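Side-chain contact in putative regulator of transfer genes ArtA (PDB 3GXQ), which binds DNA through a ribbon-helix-helix motif and probably acts as a master regulator of plasmid transmission genes in Staphylococcus aureus: residues 28-33 / 39-44. Residues are numbered along the deposited sequence; the frame is centred on the assembly and turned at random.
Sequences KYAQEK and SQAGRE. With nucleotides of chain D.
Tyr-29 reaches from helix 20-33 across to Ala-41 and Glu-44 of helix 38-53. Its CB turns toward that helix, and CG stands anti to the backbone N (chi1 -180°), which sends the ring over edge first. There CD2 lies 3.6 Å from CB of Ala-41. OE1 of Glu-44 sits near the ring plane at the rim, 3.0 Å from CE2 and 3.6 Å from CZ, and OH gives it a weak hydrogen bond of 3.3 Å. The carboxylate is almost perpendicular to the ring (82°); Asp-34 OD1, a like charge close to OE1, would probably raise its proton affinity. Lys-33 CG covers part of one ring face, 3.9 Å above it. Beside the ring, the CB atoms of Ala-30 and Ala-41 touch at 3.6 Å, where the backbones come nearest. The short segment axes approach to 8.6 Å with their N-to-C directions 101° apart, as the two helices of the ribbon-helix-helix fold pack together; Ile-53 of the second subunit also packs on Tyr-29. Ser-39, whose CB points away from helix 20-33, donates from N and OG to OP2 of DT4 of chain D. One turn later Arg-43 NH1 donates a hydrogen bond to OP1 of DA3 of chain D, while its NE is held by Leu-17 O of the second subunit.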
loop_
_atom_site.group_PDB
_atom_site.type_symbol
_atom_site.label_atom_id
_atom_site.label_comp_id
_atom_site.label_asym_id
_atom_site.label_seq_id
_atom_site.Cartn_x
_atom_site.Cartn_y
_atom_site.Cartn_z
ATOM N N LYS B 28 -3.784 -4.435 12.389
ATOM C CA LYS B 28 -4.011 -5.722 13.024
ATOM C C LYS B 28 -3.076 -6.749 12.391
ATOM O O LYS B 28 -2.556 -7.607 13.085
ATOM C CB LYS B 28 -5.468 -6.158 12.866
ATOM C CG LYS B 28 -5.790 -7.512 13.491
ATOM C CD LYS B 28 -7.293 -7.762 13.509
ATOM C CE LYS B 28 -8.020 -6.735 14.380
ATOM N NZ LYS B 28 -7.771 -6.917 15.847
ATOM N N TYR B 29 -2.849 -6.656 11.079
ATOM C CA TYR B 29 -1.949 -7.588 10.383
ATOM C C TYR B 29 -0.500 -7.356 10.830
ATOM O O TYR B 29 0.274 -8.297 10.982
ATOM C CB TYR B 29 -2.040 -7.398 8.859
ATOM C CG TYR B 29 -1.138 -8.328 8.050
ATOM C CD1 TYR B 29 -1.595 -9.565 7.603
ATOM C CD2 TYR B 29 0.178 -7.979 7.758
ATOM C CE1 TYR B 29 -0.762 -10.433 6.887
ATOM C CE2 TYR B 29 1.023 -8.840 7.046
ATOM C CZ TYR B 29 0.547 -10.066 6.613
ATOM O OH TYR B 29 1.385 -10.927 5.921
ATOM N N ALA B 30 -0.139 -6.093 11.029
ATOM C CA ALA B 30 1.207 -5.741 11.460
ATOM C C ALA B 30 1.451 -6.310 12.859
ATOM O O ALA B 30 2.535 -6.803 13.176
ATOM C CB ALA B 30 1.373 -4.222 11.460
ATOM N N GLN B 31 0.425 -6.248 13.695
ATOM C CA GLN B 31 0.521 -6.776 15.044
ATOM C C GLN B 31 0.728 -8.294 15.031
ATOM O O GLN B 31 1.623 -8.811 15.701
ATOM C CB GLN B 31 -0.746 -6.425 15.829
ATOM C CG GLN B 31 -0.869 -4.954 16.171
ATOM C CD GLN B 31 -2.226 -4.609 16.736
ATOM O OE1 GLN B 31 -3.103 -5.471 16.840
ATOM N NE2 GLN B 31 -2.415 -3.337 17.100
ATOM N N GLU B 32 -0.078 -8.998 14.243
ATOM C CA GLU B 32 -0.006 -10.453 14.146
ATOM C C GLU B 32 1.241 -10.973 13.428
ATOM O O GLU B 32 1.762 -12.043 13.773
ATOM C CB GLU B 32 -1.250 -10.975 13.420
ATOM C CG GLU B 32 -2.569 -10.598 14.092
ATOM C CD GLU B 32 -3.763 -10.722 13.155
ATOM O OE1 GLU B 32 -4.888 -10.370 13.571
ATOM O OE2 GLU B 32 -3.575 -11.167 12.002
ATOM N N LYS B 33 1.728 -10.210 12.452
ATOM C CA LYS B 33 2.873 -10.647 11.664
ATOM C C LYS B 33 4.176 -9.863 11.708
ATOM O O LYS B 33 5.236 -10.465 11.620
ATOM C CB LYS B 33 2.464 -10.765 10.186
ATOM C CG LYS B 33 1.545 -11.928 9.854
ATOM C CD LYS B 33 2.243 -13.263 10.047
ATOM C CE LYS B 33 1.321 -14.418 9.708
ATOM N NZ LYS B 33 0.126 -14.415 10.595
ATOM N N SER B 39 4.611 -0.234 8.161
ATOM C CA SER B 39 5.222 -0.107 6.836
ATOM C C SER B 39 5.517 -1.486 6.233
ATOM O O SER B 39 5.260 -1.723 5.047
ATOM C CB SER B 39 6.537 0.687 6.920
ATOM O OG SER B 39 6.320 2.034 7.321
ATOM N N GLN B 40 6.068 -2.393 7.041
ATOM C CA GLN B 40 6.399 -3.730 6.559
ATOM C C GLN B 40 5.140 -4.536 6.231
ATOM O O GLN B 40 5.129 -5.315 5.287
ATOM C CB GLN B 40 7.250 -4.466 7.595
ATOM C CG GLN B 40 7.528 -5.935 7.289
ATOM C CD GLN B 40 8.614 -6.525 8.181
ATOM O OE1 GLN B 40 8.749 -7.747 8.285
ATOM N NE2 GLN B 40 9.405 -5.656 8.818
ATOM N N ALA B 41 4.086 -4.347 7.013
ATOM C CA ALA B 41 2.829 -5.039 6.778
ATOM C C ALA B 41 2.243 -4.510 5.464
ATOM O O ALA B 41 1.759 -5.282 4.643
ATOM C CB ALA B 41 1.866 -4.792 7.945
ATOM N N GLY B 42 2.317 -3.194 5.271
ATOM C CA GLY B 42 1.820 -2.584 4.053
ATOM C C GLY B 42 2.518 -3.103 2.799
ATOM O O GLY B 42 1.887 -3.265 1.763
ATOM N N ARG B 43 3.823 -3.357 2.887
ATOM C CA ARG B 43 4.591 -3.881 1.753
ATOM C C ARG B 43 4.146 -5.297 1.396
ATOM O O ARG B 43 3.910 -5.597 0.225
ATOM C CB ARG B 43 6.088 -3.927 2.079
ATOM C CG ARG B 43 6.855 -2.656 1.790
ATOM C CD ARG B 43 8.263 -2.738 2.368
ATOM N NE ARG B 43 8.506 -1.515 3.108
ATOM C CZ ARG B 43 9.001 -1.445 4.332
ATOM N NH1 ARG B 43 9.345 -2.541 4.996
ATOM N NH2 ARG B 43 9.091 -0.259 4.899
ATOM N N GLU B 44 4.053 -6.162 2.409
ATOM C CA GLU B 44 3.638 -7.549 2.218
ATOM C C GLU B 44 2.222 -7.603 1.643
ATOM O O GLU B 44 1.933 -8.384 0.744
ATOM C CB GLU B 44 3.675 -8.311 3.549
ATOM C CG GLU B 44 4.969 -8.143 4.330
ATOM C CD GLU B 44 4.956 -8.866 5.672
ATOM O OE1 GLU B 44 3.914 -8.818 6.365
ATOM O OE2 GLU B 44 5.991 -9.469 6.039
ATOM P P DA D 3 10.698 0.472 7.419
ATOM O OP1 DA D 3 10.316 -0.934 7.672
ATOM O OP2 DA D 3 10.324 1.120 6.151
ATOM O "O5'" DA D 3 10.152 1.412 8.577
ATOM C "C5'" DA D 3 10.592 1.223 9.911
ATOM C "C4'" DA D 3 9.715 1.985 10.875
ATOM O "O4'" DA D 3 10.179 3.357 10.971
ATOM C "C3'" DA D 3 8.266 2.082 10.389
ATOM O "O3'" DA D 3 7.378 2.104 11.510
ATOM C "C2'" DA D 3 8.266 3.379 9.590
ATOM C "C1'" DA D 3 9.219 4.238 10.407
ATOM N N9 DA D 3 9.923 5.325 9.723
ATOM C C8 DA D 3 10.303 5.405 8.409
ATOM N N7 DA D 3 10.902 6.532 8.099
ATOM C C5 DA D 3 10.923 7.242 9.289
ATOM C C6 DA D 3 11.428 8.520 9.632
ATOM N N6 DA D 3 12.028 9.347 8.764
ATOM N N1 DA D 3 11.289 8.925 10.913
ATOM C C2 DA D 3 10.686 8.104 11.782
ATOM N N3 DA D 3 10.176 6.888 11.583
ATOM C C4 DA D 3 10.326 6.510 10.300
ATOM P P DT D 4 5.790 1.983 11.289
ATOM O OP1 DT D 4 5.250 0.968 12.211
ATOM O OP2 DT D 4 5.511 1.888 9.841
ATOM O "O5'" DT D 4 5.258 3.390 11.774
ATOM C "C5'" DT D 4 6.135 4.492 11.821
ATOM C "C4'" DT D 4 5.467 5.661 12.490
ATOM O "O4'" DT D 4 6.232 6.815 12.085
ATOM C "C3'" DT D 4 4.051 5.918 11.981
ATOM O "O3'" DT D 4 3.269 6.527 13.023
ATOM C "C2'" DT D 4 4.281 6.794 10.763
ATOM C "C1'" DT D 4 5.505 7.601 11.158
ATOM N N1 DT D 4 6.425 7.976 10.063
ATOM C C2 DT D 4 7.151 9.132 10.236
ATOM O O2 DT D 4 7.082 9.815 11.240
ATOM N N3 DT D 4 7.970 9.462 9.187
ATOM C C4 DT D 4 8.143 8.769 8.015
ATOM O O4 DT D 4 8.918 9.205 7.167
ATOM C C5 DT D 4 7.358 7.544 7.898
ATOM C C7 DT D 4 7.488 6.709 6.662
ATOM C C6 DT D 4 6.548 7.217 8.916
#